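Local coordinates for protein 1-deoxy-D-xylulose 5-phosphate reductoisomerase (Zymomonas mobilis, PDB 1R0K) that catalyses the NADPH-dependent rearrangement and reduction of 1-deoxy-D-xylulose 5-phosphate to 2-C-methyl-D-erythritol 4-phosphate in the non-mevalonate pathway of isoprenoid biosynthesis, at residues Ala123-Leu128 with Leu222-His227; Arg170-Ala175 with Lys235-Val240. All coordinates share one frame; numbering follows the deposited sequence.

Interaction 1 (Ala123-Leu128 with Leu222-His227); sequences ANKESL and LIEAFH
Glu224 reaches out of helix 216-229 against the turn of 123-128, touching Leu128 with CB and CG and Lys125 with OE2. Its CB and CG run beside Leu128, where CG lies 4.0 Å from Leu128 CB. With CG anti to its own carbonyl carbon (chi1 -64°) and the chain extended beyond it (chi2 178°), the carboxylate is carried past the leucine toward the backbone of Lys125. There OE2 comes within 3.5 Å of Lys125 CA and 3.7 Å of Lys125 CB. The charged ends do not pair: Lys125 NZ is 6.1 Å from Glu224 OE1, and NZ makes a long, weak ion pair with Asp150, a predicted manganese ligand. The approach is therefore by the base of the lysine, not its ammonium group. Leu128 also puts CD1 4.0 Å from Glu224 O, while the ring of His227 stands near the leucine carbonyl, ND1 being 3.4 Å from Leu128 O. The turn itself is fixed by Asn124, whose OD1 is gripped twice from Ser127: the backbone N donates at 2.8 Å in a capping bond and OG at 2.6 Å from above the amide plane. Asn124 and Glu126 are predicted to bind NADPH and Lys125 the substrate; the contact therefore joins a turn of predicted cofactor- and substrate-binding residues to the helix carrying the predicted metal ligand Glu221. Around this junction, helix 107-115 backs Asn124 and Ser127, helix 132-142 covers Leu128 and His227, helix 151-159 meets Glu224 through His153, and helix 307-317 packs on Ile223.

Interaction 2 (Arg170-Ala175 with Lys235-Val240); sequences RIIITA and KFEILV
Ile173 N donates to Glu237 O at 2.7 Å, with 161° at the hydrogen, the shortest of five backbone bonds that lace the parallel segments 170-175 and 235-240. Beside this ladder Arg170 NH1 donates to Glu237 OE1 at 2.8 Å, a salt bridge that lies in the guanidinium plane and meets the carboxylate on its syn side. The planes are 56° apart and one N-H makes the bond, rather than a paired, coplanar grip. Ile172 CD1 sits 3.6 Å above the centre of the guanidinium, while Arg170 NE pairs with Glu251 and Arg170 NH2 donates to Leu287 O of the second subunit. Replacing the arginine by an alanine is likely to leave Glu237 and Glu251 without their charged mate and to lose the bond to Leu287 of the second subunit. On one face Ile172 CG2 presses against Leu239 CB at 3.5 Å, tighter than usual contact; on the other, Ile171 CG2 meets Phe236 CE2 at 4.0 Å and Ile173 CD1 reaches the same ring. Phe289 of the second subunit covers Ile172 and Leu239, whereas helix 216-229 covers Phe236 and Ile173. The chemistry implies that backbone bonds and apolar packing on both faces join 236-240, an edge strand within this chain, to its neighbour, with the ion pair near the subunit boundary.

From the N terminus the chain lays down six of the seven strands of the parallel sheet, ending with 119-122; the turn that follows, 123-128, is the first half of interaction 1, and the seventh strand, 145-148, comes after it. Strand 170-175, the first half of interaction 2, is next. Helix 216-229 then closes the loop of interaction 1, with 93 residues between its segments, and strand 236-240 closes that of interaction 2, with 59. Because the segments alternate, the two loops cross instead of nesting. The contacts touch directly: Ala225 CB lies 3.6 Å from Phe236 CE2, and Leu222 CD1 lies 3.8 Å from Ile173 CD1. Helix 216-229 is thereby held between the portion predicted to bind NADPH and the four-stranded mixed sheet.

Interaction 1 (Ala123-Leu128 with Leu222-His227)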
loop_
_atom_site.group_PDB
_atom_site.type_symbol
_atom_site.label_atom_id
_atom_site.label_comp_id
_atom_site.label_asym_id
_atom_site.label_seq_id
_atom_site.Cartn_x
_atom_site.Cartn_y
_atom_site.Cartn_z
ATOM N N ALA B 123 14.185 -7.875 -14.781
ATOM C CA ALA B 123 13.792 -6.742 -15.608
ATOM C C ALA B 123 13.479 -7.233 -17.029
ATOM O O ALA B 123 12.598 -6.692 -17.699
ATOM C CB ALA B 123 14.911 -5.706 -15.638
ATOM N N ASN B 124 14.198 -8.255 -17.483
ATOM C CA ASN B 124 13.978 -8.829 -18.816
ATOM C C ASN B 124 12.520 -9.274 -18.949
ATOM O O ASN B 124 12.033 -10.068 -18.147
ATOM C CB ASN B 124 14.917 -10.023 -19.037
ATOM C CG ASN B 124 14.615 -10.780 -20.328
ATOM O OD1 ASN B 124 13.774 -11.681 -20.353
ATOM N ND2 ASN B 124 15.293 -10.404 -21.408
ATOM N N LYS B 125 11.833 -8.770 -19.970
ATOM C CA LYS B 125 10.421 -9.089 -20.180
ATOM C C LYS B 125 10.125 -10.420 -20.879
ATOM O O LYS B 125 9.135 -11.081 -20.564
ATOM C CB LYS B 125 9.749 -7.953 -20.955
ATOM C CG LYS B 125 9.826 -6.601 -20.258
ATOM C CD LYS B 125 9.214 -5.503 -21.119
ATOM C CE LYS B 125 9.222 -4.163 -20.401
ATOM N NZ LYS B 125 10.606 -3.679 -20.158
ATOM N N GLU B 126 10.967 -10.810 -21.830
ATOM C CA GLU B 126 10.747 -12.062 -22.550
ATOM C C GLU B 126 10.707 -13.257 -21.601
ATOM O O GLU B 126 10.001 -14.240 -21.850
ATOM C CB GLU B 126 11.843 -12.285 -23.598
ATOM C CG GLU B 126 11.756 -11.396 -24.839
ATOM C CD GLU B 126 12.030 -9.930 -24.548
ATOM O OE1 GLU B 126 12.714 -9.631 -23.543
ATOM O OE2 GLU B 126 11.576 -9.077 -25.343
ATOM N N SER B 127 11.462 -13.166 -20.511
ATOM C CA SER B 127 11.513 -14.241 -19.533
ATOM C C SER B 127 10.128 -14.699 -19.089
ATOM O O SER B 127 9.873 -15.900 -19.000
ATOM C CB SER B 127 12.326 -13.807 -18.312
ATOM O OG SER B 127 13.689 -13.638 -18.650
ATOM N N LEU B 128 9.230 -13.758 -18.816
ATOM C CA LEU B 128 7.891 -14.131 -18.369
ATOM C C LEU B 128 6.833 -14.036 -19.462
ATOM O O LEU B 128 5.821 -14.732 -19.424
ATOM C CB LEU B 128 7.485 -13.285 -17.162
ATOM C CG LEU B 128 8.437 -13.436 -15.973
ATOM C CD1 LEU B 128 7.921 -12.622 -14.796
ATOM C CD2 LEU B 128 8.565 -14.905 -15.598
ATOM N N LEU B 222 0.418 -7.645 -18.301
ATOM C CA LEU B 222 -0.606 -8.500 -17.722
ATOM C C LEU B 222 -0.134 -9.946 -17.746
ATOM O O LEU B 222 -0.317 -10.694 -16.782
ATOM C CB LEU B 222 -1.901 -8.380 -18.522
ATOM C CG LEU B 222 -3.023 -9.332 -18.125
ATOM C CD1 LEU B 222 -3.432 -9.091 -16.680
ATOM C CD2 LEU B 222 -4.207 -9.122 -19.060
ATOM N N ILE B 223 0.471 -10.338 -18.860
ATOM C CA ILE B 223 0.958 -11.696 -19.005
ATOM C C ILE B 223 2.035 -11.957 -17.964
ATOM O O ILE B 223 1.999 -12.967 -17.270
ATOM C CB ILE B 223 1.512 -11.931 -20.423
ATOM C CG1 ILE B 223 0.359 -11.881 -21.429
ATOM C CG2 ILE B 223 2.227 -13.277 -20.498
ATOM C CD1 ILE B 223 0.795 -11.977 -22.871
ATOM N N GLU B 224 2.977 -11.029 -17.841
ATOM C CA GLU B 224 4.050 -11.167 -16.863
ATOM C C GLU B 224 3.496 -11.259 -15.449
ATOM O O GLU B 224 3.953 -12.078 -14.649
ATOM C CB GLU B 224 4.990 -9.971 -16.930
ATOM C CG GLU B 224 5.747 -9.818 -18.223
ATOM C CD GLU B 224 6.608 -8.569 -18.213
ATOM O OE1 GLU B 224 6.078 -7.479 -18.538
ATOM O OE2 GLU B 224 7.803 -8.679 -17.858
ATOM N N ALA B 225 2.523 -10.401 -15.143
ATOM C CA ALA B 225 1.911 -10.378 -13.817
ATOM C C ALA B 225 1.245 -11.708 -13.504
ATOM O O ALA B 225 1.296 -12.200 -12.374
ATOM C CB ALA B 225 0.889 -9.253 -13.734
ATOM N N PHE B 226 0.610 -12.289 -14.514
ATOM C CA PHE B 226 -0.074 -13.560 -14.340
ATOM C C PHE B 226 0.884 -14.650 -13.855
ATOM O O PHE B 226 0.542 -15.436 -12.974
ATOM C CB PHE B 226 -0.723 -13.982 -15.660
ATOM C CG PHE B 226 -1.371 -15.341 -15.613
ATOM C CD1 PHE B 226 -2.540 -15.552 -14.884
ATOM C CD2 PHE B 226 -0.793 -16.426 -16.267
ATOM C CE1 PHE B 226 -3.118 -16.816 -14.805
ATOM C CE2 PHE B 226 -1.359 -17.693 -16.191
ATOM C CZ PHE B 226 -2.518 -17.881 -15.458
ATOM N N HIS B 227 2.084 -14.695 -14.426
ATOM C CA HIS B 227 3.063 -15.703 -14.033
ATOM C C HIS B 227 3.731 -15.365 -12.710
ATOM O O HIS B 227 4.015 -16.246 -11.914
ATOM C CB HIS B 227 4.126 -15.873 -15.119
ATOM C CG HIS B 227 3.651 -16.658 -16.301
ATOM N ND1 HIS B 227 3.312 -16.070 -17.502
ATOM C CD2 HIS B 227 3.431 -17.986 -16.456
ATOM C CE1 HIS B 227 2.906 -17.003 -18.345
ATOM N NE2 HIS B 227 2.968 -18.173 -17.735
#

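Interaction 2 (Arg170-Ala175 with Lys235-Val240)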
loop_
_atom_site.group_PDB
_atom_site.type_symbol
_atom_site.label_atom_id
_atom_site.label_comp_id
_atom_site.label_asym_id
_atom_site.label_seq_id
_atom_site.Cartn_x
_atom_site.Cartn_y
_atom_site.Cartn_z
ATOM N N ARG B 170 -8.530 -8.953 -6.005
ATOM C CA ARG B 170 -8.193 -8.471 -7.338
ATOM C C ARG B 170 -6.867 -7.721 -7.352
ATOM O O ARG B 170 -6.447 -7.156 -6.344
ATOM C CB ARG B 170 -9.294 -7.551 -7.888
ATOM C CG ARG B 170 -9.531 -6.289 -7.079
ATOM C CD ARG B 170 -10.351 -5.227 -7.844
ATOM N NE ARG B 170 -10.779 -4.175 -6.929
ATOM C CZ ARG B 170 -11.280 -2.993 -7.282
ATOM N NH1 ARG B 170 -11.432 -2.663 -8.558
ATOM N NH2 ARG B 170 -11.641 -2.139 -6.338
ATOM N N ILE B 171 -6.196 -7.760 -8.498
ATOM C CA ILE B 171 -4.943 -7.043 -8.694
ATOM C C ILE B 171 -5.262 -6.021 -9.781
ATOM O O ILE B 171 -5.746 -6.372 -10.860
ATOM C CB ILE B 171 -3.799 -7.968 -9.176
ATOM C CG1 ILE B 171 -3.323 -8.851 -8.019
ATOM C CG2 ILE B 171 -2.648 -7.133 -9.736
ATOM C CD1 ILE B 171 -2.140 -9.742 -8.361
ATOM N N ILE B 172 -5.004 -4.757 -9.479
ATOM C CA ILE B 172 -5.281 -3.682 -10.415
ATOM C C ILE B 172 -3.986 -3.174 -11.023
ATOM O O ILE B 172 -3.145 -2.609 -10.328
ATOM C CB ILE B 172 -5.977 -2.507 -9.714
ATOM C CG1 ILE B 172 -7.209 -3.007 -8.960
ATOM C CG2 ILE B 172 -6.362 -1.442 -10.736
ATOM C CD1 ILE B 172 -7.833 -1.951 -8.072
ATOM N N ILE B 173 -3.817 -3.404 -12.317
ATOM C CA ILE B 173 -2.635 -2.927 -13.003
ATOM C C ILE B 173 -3.012 -1.557 -13.549
ATOM O O ILE B 173 -3.887 -1.438 -14.404
ATOM C CB ILE B 173 -2.242 -3.845 -14.173
ATOM C CG1 ILE B 173 -2.032 -5.272 -13.670
ATOM C CG2 ILE B 173 -0.973 -3.323 -14.836
ATOM C CD1 ILE B 173 -1.717 -6.260 -14.775
ATOM N N THR B 174 -2.377 -0.516 -13.029
ATOM C CA THR B 174 -2.665 0.827 -13.506
ATOM C C THR B 174 -1.987 1.029 -14.851
ATOM O O THR B 174 -0.958 0.414 -15.134
ATOM C CB THR B 174 -2.193 1.889 -12.504
ATOM O OG1 THR B 174 -0.843 1.613 -12.108
ATOM C CG2 THR B 174 -3.104 1.885 -11.279
ATOM N N ALA B 175 -2.578 1.883 -15.683
ATOM C CA ALA B 175 -2.057 2.147 -17.016
ATOM C C ALA B 175 -2.249 3.613 -17.355
ATOM O O ALA B 175 -3.324 4.161 -17.128
ATOM C CB ALA B 175 -2.793 1.284 -18.048
ATOM N N LYS B 235 -9.043 -12.333 -11.854
ATOM C CA LYS B 235 -8.816 -11.441 -10.721
ATOM C C LYS B 235 -7.985 -10.223 -11.104
ATOM O O LYS B 235 -7.672 -9.390 -10.258
ATOM C CB LYS B 235 -8.132 -12.186 -9.574
ATOM C CG LYS B 235 -9.013 -13.248 -8.925
ATOM C CD LYS B 235 -8.471 -13.637 -7.555
ATOM C CE LYS B 235 -9.429 -14.565 -6.818
ATOM N NZ LYS B 235 -8.944 -14.875 -5.444
ATOM N N PHE B 236 -7.627 -10.127 -12.381
ATOM C CA PHE B 236 -6.853 -8.991 -12.863
ATOM C C PHE B 236 -7.738 -7.933 -13.489
ATOM O O PHE B 236 -8.725 -8.239 -14.162
ATOM C CB PHE B 236 -5.815 -9.425 -13.897
ATOM C CG PHE B 236 -4.629 -10.116 -13.304
ATOM C CD1 PHE B 236 -4.659 -11.482 -13.048
ATOM C CD2 PHE B 236 -3.485 -9.396 -12.981
ATOM C CE1 PHE B 236 -3.564 -12.124 -12.481
ATOM C CE2 PHE B 236 -2.381 -10.028 -12.410
ATOM C CZ PHE B 236 -2.421 -11.392 -12.160
ATOM N N GLU B 237 -7.374 -6.682 -13.250
ATOM C CA GLU B 237 -8.091 -5.545 -13.793
ATOM C C GLU B 237 -7.079 -4.519 -14.259
ATOM O O GLU B 237 -6.048 -4.322 -13.620
ATOM C CB GLU B 237 -8.968 -4.893 -12.726
ATOM C CG GLU B 237 -10.308 -5.555 -12.500
ATOM C CD GLU B 237 -11.059 -4.917 -11.354
ATOM O OE1 GLU B 237 -10.846 -3.709 -11.103
ATOM O OE2 GLU B 237 -11.870 -5.621 -10.715
ATOM N N ILE B 238 -7.366 -3.877 -15.381
ATOM C CA ILE B 238 -6.487 -2.833 -15.872
ATOM C C ILE B 238 -7.262 -1.551 -15.616
ATOM O O ILE B 238 -8.446 -1.458 -15.942
ATOM C CB ILE B 238 -6.194 -2.985 -17.377
ATOM C CG1 ILE B 238 -5.430 -4.291 -17.618
ATOM C CG2 ILE B 238 -5.390 -1.781 -17.883
ATOM C CD1 ILE B 238 -5.184 -4.586 -19.088
ATOM N N LEU B 239 -6.609 -0.581 -14.990
ATOM C CA LEU B 239 -7.251 0.688 -14.684
ATOM C C LEU B 239 -6.438 1.824 -15.284
ATOM O O LEU B 239 -5.260 1.985 -14.962
ATOM C CB LEU B 239 -7.367 0.872 -13.160
ATOM C CG LEU B 239 -7.917 2.207 -12.634
ATOM C CD1 LEU B 239 -9.370 2.385 -13.046
ATOM C CD2 LEU B 239 -7.794 2.255 -11.115
ATOM N N VAL B 240 -7.059 2.602 -16.168
ATOM C CA VAL B 240 -6.364 3.725 -16.782
ATOM C C VAL B 240 -6.269 4.845 -15.751
ATOM O O VAL B 240 -7.261 5.243 -15.144
ATOM C CB VAL B 240 -7.091 4.218 -18.055
ATOM C CG1 VAL B 240 -6.413 5.470 -18.592
ATOM C CG2 VAL B 240 -7.065 3.111 -19.120
#